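Local coordinates for sensory transduction histidine kinase, putative (Borrelia burgdorferi, PDB 5BWJ), which is the periplasmic sensor domain, with a Venus flytrap fold, of a hybrid histidine kinase that probably phosphorylates itself from ATP in response to small molecules met during tick feeding, at residues Phe33-Ala45 against Lys200-Lys212. Sequence-based numbering, arbitrary orientation.
Sequences FSILDKWAKDNNA and KNLNLDLFSYLMK. With NO3 (nitrate ion), chain I.
The side chain of Trp39 projects from helix 32-42 along the irregular chain 202-206, touching Leu202, Asn203, Leu204 and Leu206, and also Tyr209. Its ring carbon CG stands anti to the backbone N (chi1 175°), which runs the indole along that chain. CB comes first, against Leu206 CD2; this methyl then sits over one face of the five-membered ring, 3.9 Å from its centroid, as a CH-pi contact. CD1, on the indole's edge, meets Tyr209 CE2 at 3.6 Å, the two rings set obliquely, planes 68° apart. Next comes NE1, whose hydrogen points almost straight (173°) at Asn203 O, 2.8 Å off and in the indole plane, so a buried ring satisfies its one polar atom. The same peptide's Leu204 N donates to O2 of a nitrate, probably from the crystallisation liquor, at 3.2 Å. Beyond NE1, CZ2 touches Leu204 CD2, and CH2 ends against Leu202 CD1. A large flat ring with one donor suits this place, spanning several leucines yet still bonding to the backbone.

Tyr209 suits its place by being flat: Trp39 CA stands over its face, 3.9 Å from the ring centroid, while Asp42 OD2 approaches the edge at CE1. Asn43, just past the helix, has an amide short enough to bend back to the carbonyl four residues earlier, ND2 lying 2.7 Å from Trp39 O, which the Asn43 backbone N reaches from the opposite face. Nearer the helix start, the branched Ile35 sets CG2 on Leu206 O and Tyr209 CB, and its CD1 meets Leu210 CD1.

Leu204 and Leu206, whose methyls bridge indole and sheet, rest on strands 65-69 and 184-192; Leu36 packs on strand 45-52, and Trp39 meets Phe10 of strand 6-13 edge-to-face. The helix is thereby fastened to the central sheet, and Met211 and Lys212 pair in parallel with a strand of the second subunit.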
ATOM      1  N   PHE B  33       4.074  -5.581 -14.324  1.00 35.32           N
ATOM      2  CA  PHE B  33       4.372  -5.947 -15.703  1.00 36.56           C
ATOM      3  C   PHE B  33       4.807  -4.717 -16.492  1.00 39.00           C
ATOM      4  O   PHE B  33       5.713  -4.787 -17.322  1.00 38.93           O
ATOM      5  CB  PHE B  33       3.153  -6.608 -16.349  1.00 35.95           C
ATOM      6  CG  PHE B  33       2.496  -7.639 -15.475  1.00 34.96           C
ATOM      7  CD1 PHE B  33       3.045  -8.904 -15.339  1.00 34.78           C
ATOM      8  CD2 PHE B  33       1.338  -7.337 -14.775  1.00 35.87           C
ATOM      9  CE1 PHE B  33       2.449  -9.851 -14.527  1.00 35.10           C
ATOM     10  CE2 PHE B  33       0.736  -8.281 -13.962  1.00 37.08           C
ATOM     11  CZ  PHE B  33       1.294  -9.541 -13.838  1.00 36.73           C
ATOM     12  N   SER B  34       4.159  -3.589 -16.215  1.00 41.50           N
ATOM     13  CA  SER B  34       4.531  -2.314 -16.815  1.00 45.86           C
ATOM     14  C   SER B  34       5.932  -1.890 -16.380  1.00 40.80           C
ATOM     15  O   SER B  34       6.725  -1.411 -17.190  1.00 40.64           O
ATOM     16  CB  SER B  34       3.517  -1.233 -16.437  1.00 54.99           C
ATOM     17  OG  SER B  34       3.930   0.041 -16.903  1.00 61.32           O
ATOM     18  N   ILE B  35       6.229  -2.068 -15.096  1.00 36.59           N
ATOM     19  CA  ILE B  35       7.534  -1.712 -14.551  1.00 36.28           C
ATOM     20  C   ILE B  35       8.643  -2.566 -15.159  1.00 35.43           C
ATOM     21  O   ILE B  35       9.708  -2.056 -15.506  1.00 38.88           O
ATOM     22  CB  ILE B  35       7.571  -1.876 -13.017  1.00 41.63           C
ATOM     23  CG1 ILE B  35       6.511  -0.991 -12.358  1.00 46.04           C
ATOM     24  CG2 ILE B  35       8.956  -1.520 -12.469  1.00 44.74           C
ATOM     25  CD1 ILE B  35       6.318  -1.269 -10.882  1.00 49.17           C
ATOM     26  N   LEU B  36       8.395  -3.867 -15.271  1.00 36.05           N
ATOM     27  CA  LEU B  36       9.398  -4.795 -15.783  1.00 35.61           C
ATOM     28  C   LEU B  36       9.716  -4.537 -17.253  1.00 39.04           C
ATOM     29  O   LEU B  36      10.865  -4.672 -17.673  1.00 39.86           O
ATOM     30  CB  LEU B  36       8.930  -6.241 -15.595  1.00 34.50           C
ATOM     31  CG  LEU B  36       8.909  -6.754 -14.151  1.00 32.86           C
ATOM     32  CD1 LEU B  36       8.230  -8.114 -14.074  1.00 32.83           C
ATOM     33  CD2 LEU B  36      10.315  -6.836 -13.578  1.00 33.98           C
ATOM     34  N   ASP B  37       8.704  -4.167 -18.034  1.00 37.27           N
ATOM     35  CA  ASP B  37       8.915  -3.809 -19.432  1.00 40.71           C
ATOM     36  C   ASP B  37       9.794  -2.566 -19.546  1.00 43.05           C
ATOM     37  O   ASP B  37      10.617  -2.462 -20.453  1.00 46.42           O
ATOM     38  CB  ASP B  37       7.579  -3.575 -20.141  1.00 43.97           C
ATOM     39  CG  ASP B  37       6.823  -4.866 -20.414  1.00 48.40           C
ATOM     40  OD1 ASP B  37       7.471  -5.921 -20.575  1.00 48.53           O
ATOM     41  OD2 ASP B  37       5.577  -4.825 -20.473  1.00 52.20           O
ATOM     42  N   LYS B  38       9.617  -1.625 -18.625  1.00 42.74           N
ATOM     43  CA  LYS B  38      10.445  -0.423 -18.605  1.00 44.82           C
ATOM     44  C   LYS B  38      11.884  -0.769 -18.243  1.00 44.26           C
ATOM     45  O   LYS B  38      12.823  -0.333 -18.913  1.00 46.56           O
ATOM     46  CB  LYS B  38       9.889   0.605 -17.618  1.00 47.25           C
ATOM     47  CG  LYS B  38       8.670   1.357 -18.120  1.00 51.82           C
ATOM     48  CD  LYS B  38       8.365   2.549 -17.232  1.00 57.46           C
ATOM     49  CE  LYS B  38       7.346   3.472 -17.868  1.00 62.21           C
ATOM     50  NZ  LYS B  38       7.260   4.768 -17.143  1.00 65.06           N
ATOM     51  N   TRP B  39      12.050  -1.551 -17.181  1.00 41.72           N
ATOM     52  CA  TRP B  39      13.371  -1.996 -16.751  1.00 40.76           C
ATOM     53  C   TRP B  39      14.077  -2.749 -17.871  1.00 40.19           C
ATOM     54  O   TRP B  39      15.288  -2.626 -18.050  1.00 41.46           O
ATOM     55  CB  TRP B  39      13.260  -2.884 -15.510  1.00 41.30           C
ATOM     56  CG  TRP B  39      14.568  -3.486 -15.078  1.00 43.12           C
ATOM     57  CD1 TRP B  39      15.441  -2.979 -14.160  1.00 46.09           C
ATOM     58  CD2 TRP B  39      15.145  -4.714 -15.544  1.00 41.88           C
ATOM     59  NE1 TRP B  39      16.526  -3.812 -14.027  1.00 47.37           N
ATOM     60  CE2 TRP B  39      16.369  -4.884 -14.866  1.00 44.61           C
ATOM     61  CE3 TRP B  39      14.746  -5.683 -16.470  1.00 38.74           C
ATOM     62  CZ2 TRP B  39      17.197  -5.983 -15.086  1.00 43.50           C
ATOM     63  CZ3 TRP B  39      15.569  -6.773 -16.685  1.00 39.94           C
ATOM     64  CH2 TRP B  39      16.780  -6.914 -15.996  1.00 42.25           C
ATOM     65  N   ALA B  40      13.306  -3.526 -18.624  1.00 38.01           N
ATOM     66  CA  ALA B  40      13.854  -4.357 -19.689  1.00 39.20           C
ATOM     67  C   ALA B  40      14.448  -3.499 -20.796  1.00 41.16           C
ATOM     68  O   ALA B  40      15.513  -3.809 -21.332  1.00 37.31           O
ATOM     69  CB  ALA B  40      12.775  -5.271 -20.249  1.00 37.92           C
ATOM     70  N   LYS B  41      13.753  -2.415 -21.129  1.00 50.99           N
ATOM     71  CA  LYS B  41      14.181  -1.521 -22.197  1.00 54.84           C
ATOM     72  C   LYS B  41      15.530  -0.877 -21.889  1.00 56.89           C
ATOM     73  O   LYS B  41      16.408  -0.827 -22.748  1.00 57.75           O
ATOM     74  CB  LYS B  41      13.127  -0.438 -22.435  1.00 55.47           C
ATOM     75  N   ASP B  42      15.693  -0.389 -20.664  1.00 55.76           N
ATOM     76  CA  ASP B  42      16.925   0.291 -20.274  1.00 59.57           C
ATOM     77  C   ASP B  42      18.103  -0.670 -20.152  1.00 56.62           C
ATOM     78  O   ASP B  42      19.251  -0.279 -20.362  1.00 59.23           O
ATOM     79  CB  ASP B  42      16.733   1.033 -18.948  1.00 67.58           C
ATOM     80  CG  ASP B  42      15.909   2.299 -19.099  1.00 74.02           C
ATOM     81  OD1 ASP B  42      15.591   2.680 -20.245  1.00 76.20           O
ATOM     82  OD2 ASP B  42      15.590   2.924 -18.066  1.00 76.28           O
ATOM     83  N   ASN B  43      17.818  -1.923 -19.809  1.00 51.61           N
ATOM     84  CA  ASN B  43      18.860  -2.937 -19.668  1.00 50.43           C
ATOM     85  C   ASN B  43      19.063  -3.746 -20.947  1.00 50.82           C
ATOM     86  O   ASN B  43      19.789  -4.741 -20.946  1.00 47.88           O
ATOM     87  CB  ASN B  43      18.527  -3.876 -18.511  1.00 51.29           C
ATOM     88  CG  ASN B  43      18.667  -3.205 -17.159  1.00 53.02           C
ATOM     89  OD1 ASN B  43      19.738  -3.229 -16.551  1.00 57.92           O
ATOM     90  ND2 ASN B  43      17.584  -2.600 -16.682  1.00 50.65           N
ATOM     91  N   ASN B  44      18.424  -3.307 -22.031  1.00 56.45           N
ATOM     92  CA  ASN B  44      18.532  -3.975 -23.327  1.00 61.40           C
ATOM     93  C   ASN B  44      18.344  -5.484 -23.194  1.00 60.54           C
ATOM     94  O   ASN B  44      19.237  -6.265 -23.527  1.00 63.82           O
ATOM     95  CB  ASN B  44      19.884  -3.669 -23.976  1.00 67.59           C
ATOM     96  CG  ASN B  44      19.971  -4.162 -25.411  1.00 71.28           C
ATOM     97  OD1 ASN B  44      18.967  -4.219 -26.122  1.00 71.62           O
ATOM     98  ND2 ASN B  44      21.173  -4.527 -25.841  1.00 73.46           N
ATOM     99  N   ALA B  45      17.183  -5.885 -22.689  1.00 56.12           N
ATOM    100  CA  ALA B  45      16.915  -7.292 -22.427  1.00 52.65           C
ATOM    101  C   ALA B  45      15.451  -7.637 -22.656  1.00 48.89           C
ATOM    102  O   ALA B  45      14.597  -6.754 -22.742  1.00 49.08           O
ATOM    103  CB  ALA B  45      17.320  -7.643 -21.005  1.00 53.54           C
ATOM    104  N   LYS B 200      23.884 -11.393 -11.241  1.00 50.01           N
ATOM    105  CA  LYS B 200      24.455 -10.658 -10.118  1.00 49.86           C
ATOM    106  C   LYS B 200      24.891  -9.252 -10.521  1.00 48.49           C
ATOM    107  O   LYS B 200      24.963  -8.354  -9.682  1.00 45.73           O
ATOM    108  CB  LYS B 200      25.646 -11.419  -9.533  1.00 56.32           C
ATOM    109  CG  LYS B 200      25.274 -12.715  -8.835  1.00 63.63           C
ATOM    110  CD  LYS B 200      26.497 -13.380  -8.223  1.00 74.60           C
ATOM    111  CE  LYS B 200      26.121 -14.604  -7.406  1.00 82.74           C
ATOM    112  NZ  LYS B 200      27.314 -15.285  -6.830  1.00 89.35           N
ATOM    113  N   ASN B 201      25.180  -9.067 -11.805  1.00 52.44           N
ATOM    114  CA  ASN B 201      25.639  -7.777 -12.308  1.00 58.08           C
ATOM    115  C   ASN B 201      24.483  -6.836 -12.630  1.00 58.95           C
ATOM    116  O   ASN B 201      24.684  -5.635 -12.813  1.00 61.28           O
ATOM    117  CB  ASN B 201      26.505  -7.972 -13.554  1.00 59.93           C
ATOM    118  N   LEU B 202      23.274  -7.383 -12.703  1.00 56.56           N
ATOM    119  CA  LEU B 202      22.098  -6.581 -13.018  1.00 54.47           C
ATOM    120  C   LEU B 202      21.808  -5.554 -11.933  1.00 54.48           C
ATOM    121  O   LEU B 202      21.957  -5.832 -10.743  1.00 53.74           O
ATOM    122  CB  LEU B 202      20.868  -7.470 -13.205  1.00 51.41           C
ATOM    123  CG  LEU B 202      20.818  -8.375 -14.436  1.00 48.75           C
ATOM    124  CD1 LEU B 202      19.561  -9.224 -14.388  1.00 45.84           C
ATOM    125  CD2 LEU B 202      20.869  -7.560 -15.718  1.00 48.47           C
ATOM    126  N   ASN B 203      21.399  -4.364 -12.361  1.00 56.98           N
ATOM    127  CA  ASN B 203      20.854  -3.363 -11.455  1.00 58.54           C
ATOM    128  C   ASN B 203      19.348  -3.566 -11.351  1.00 52.40           C
ATOM    129  O   ASN B 203      18.604  -3.211 -12.265  1.00 50.31           O
ATOM    130  CB  ASN B 203      21.181  -1.950 -11.944  1.00 66.73           C
ATOM    131  CG  ASN B 203      20.684  -0.874 -10.996  1.00 72.83           C
ATOM    132  OD1 ASN B 203      20.337  -1.152  -9.848  1.00 75.68           O
ATOM    133  ND2 ASN B 203      20.653   0.366 -11.472  1.00 74.88           N
ATOM    134  N   LEU B 204      18.909  -4.156 -10.243  1.00 49.64           N
ATOM    135  CA  LEU B 204      17.508  -4.524 -10.068  1.00 47.11           C
ATOM    136  C   LEU B 204      16.739  -3.496  -9.241  1.00 46.22           C
ATOM    137  O   LEU B 204      15.932  -3.857  -8.383  1.00 44.13           O
ATOM    138  CB  LEU B 204      17.407  -5.904  -9.411  1.00 46.24           C
ATOM    139  CG  LEU B 204      18.052  -7.054 -10.192  1.00 45.66           C
ATOM    140  CD1 LEU B 204      17.953  -8.351  -9.407  1.00 46.41           C
ATOM    141  CD2 LEU B 204      17.409  -7.213 -11.561  1.00 43.77           C
ATOM    142  N   ASP B 205      16.987  -2.219  -9.507  1.00 48.06           N
ATOM    143  CA  ASP B 205      16.260  -1.147  -8.838  1.00 50.61           C
ATOM    144  C   ASP B 205      14.963  -0.873  -9.598  1.00 46.08           C
ATOM    145  O   ASP B 205      14.850   0.111 -10.329  1.00 45.99           O
ATOM    146  CB  ASP B 205      17.119   0.120  -8.744  1.00 59.14           C
ATOM    147  CG  ASP B 205      16.567   1.133  -7.752  1.00 65.31           C
ATOM    148  OD1 ASP B 205      15.385   1.014  -7.364  1.00 65.44           O
ATOM    149  OD2 ASP B 205      17.318   2.050  -7.360  1.00 69.86           O
ATOM    150  N   LEU B 206      13.989  -1.762  -9.424  1.00 45.87           N
ATOM    151  CA  LEU B 206      12.721  -1.653 -10.134  1.00 39.81           C
ATOM    152  C   LEU B 206      11.913  -0.459  -9.641  1.00 42.29           C
ATOM    153  O   LEU B 206      11.150   0.139 -10.399  1.00 41.88           O
ATOM    154  CB  LEU B 206      11.907  -2.940  -9.970  1.00 38.13           C
ATOM    155  CG  LEU B 206      12.588  -4.227 -10.439  1.00 38.20           C
ATOM    156  CD1 LEU B 206      11.712  -5.435 -10.130  1.00 38.84           C
ATOM    157  CD2 LEU B 206      12.908  -4.167 -11.925  1.00 39.52           C
ATOM    158  N   PHE B 207      12.090  -0.110  -8.372  1.00 41.35           N
ATOM    159  CA  PHE B 207      11.340   0.985  -7.767  1.00 46.59           C
ATOM    160  C   PHE B 207      11.638   2.324  -8.437  1.00 47.32           C
ATOM    161  O   PHE B 207      10.778   3.201  -8.491  1.00 47.23           O
ATOM    162  CB  PHE B 207      11.648   1.075  -6.271  1.00 55.09           C
ATOM    163  CG  PHE B 207      10.973   2.230  -5.585  1.00 64.52           C
ATOM    164  CD1 PHE B 207       9.652   2.137  -5.182  1.00 66.24           C
ATOM    165  CD2 PHE B 207      11.662   3.408  -5.343  1.00 71.81           C
ATOM    166  CE1 PHE B 207       9.028   3.197  -4.551  1.00 69.93           C
ATOM    167  CE2 PHE B 207      11.043   4.472  -4.712  1.00 75.36           C
ATOM    168  CZ  PHE B 207       9.725   4.366  -4.315  1.00 74.06           C
ATOM    169  N   SER B 208      12.854   2.477  -8.950  1.00 50.86           N
ATOM    170  CA  SER B 208      13.256   3.727  -9.585  1.00 56.54           C
ATOM    171  C   SER B 208      12.426   4.010 -10.835  1.00 55.68           C
ATOM    172  O   SER B 208      12.254   5.166 -11.224  1.00 60.76           O
ATOM    173  CB  SER B 208      14.743   3.692  -9.945  1.00 60.61           C
ATOM    174  OG  SER B 208      15.002   2.726 -10.948  1.00 61.67           O
ATOM    175  N   TYR B 209      11.908   2.955 -11.458  1.00 50.27           N
ATOM    176  CA  TYR B 209      11.105   3.099 -12.667  1.00 49.39           C
ATOM    177  C   TYR B 209       9.686   3.562 -12.348  1.00 51.50           C
ATOM    178  O   TYR B 209       8.873   3.774 -13.249  1.00 52.33           O
ATOM    179  CB  TYR B 209      11.084   1.781 -13.443  1.00 48.19           C
ATOM    180  CG  TYR B 209      12.441   1.435 -14.005  1.00 50.90           C
ATOM    181  CD1 TYR B 209      12.779   1.773 -15.307  1.00 51.34           C
ATOM    182  CD2 TYR B 209      13.397   0.801 -13.223  1.00 53.23           C
ATOM    183  CE1 TYR B 209      14.024   1.472 -15.821  1.00 53.71           C
ATOM    184  CE2 TYR B 209      14.647   0.497 -13.728  1.00 56.00           C
ATOM    185  CZ  TYR B 209      14.955   0.835 -15.027  1.00 57.16           C
ATOM    186  OH  TYR B 209      16.197   0.536 -15.536  1.00 61.29           O
ATOM    187  N   LEU B 210       9.398   3.710 -11.059  1.00 53.25           N
ATOM    188  CA  LEU B 210       8.208   4.416 -10.609  1.00 59.09           C
ATOM    189  C   LEU B 210       8.582   5.874 -10.386  1.00 71.15           C
ATOM    190  O   LEU B 210       9.185   6.220  -9.369  1.00 74.72           O
ATOM    191  CB  LEU B 210       7.649   3.794  -9.326  1.00 56.31           C
ATOM    192  CG  LEU B 210       6.385   2.935  -9.437  1.00 55.88           C
ATOM    193  CD1 LEU B 210       6.431   1.983 -10.619  1.00 56.81           C
ATOM    194  CD2 LEU B 210       6.182   2.160  -8.143  1.00 55.58           C
ATOM    195  N   MET B 211       8.243   6.717 -11.357  1.00 76.42           N
ATOM    196  CA  MET B 211       8.588   8.133 -11.309  1.00 82.81           C
ATOM    197  C   MET B 211       8.087   8.768 -10.016  1.00 85.11           C
ATOM    198  O   MET B 211       6.938   8.571  -9.620  1.00 85.73           O
ATOM    199  CB  MET B 211       8.004   8.865 -12.517  1.00 84.25           C
ATOM    200  N   LYS B 212       8.963   9.523  -9.360  1.00 85.37           N
ATOM    201  CA  LYS B 212       8.641  10.135  -8.078  1.00 85.73           C
ATOM    202  C   LYS B 212       8.007  11.508  -8.269  1.00 90.66           C
ATOM    203  O   LYS B 212       8.072  12.089  -9.353  1.00 88.98           O
ATOM    204  CB  LYS B 212       9.895  10.252  -7.212  1.00 84.25           C
TER
HETATM  205  N   NO3 I 301      20.040  -3.486  -7.075  1.00169.01           N
HETATM  206  O1  NO3 I 301      19.246  -2.636  -7.571  1.00169.13           O
HETATM  207  O2  NO3 I 301      20.922  -4.029  -7.803  1.00169.10           O
HETATM  208  O3  NO3 I 301      19.954  -3.795  -5.851  1.00168.83           O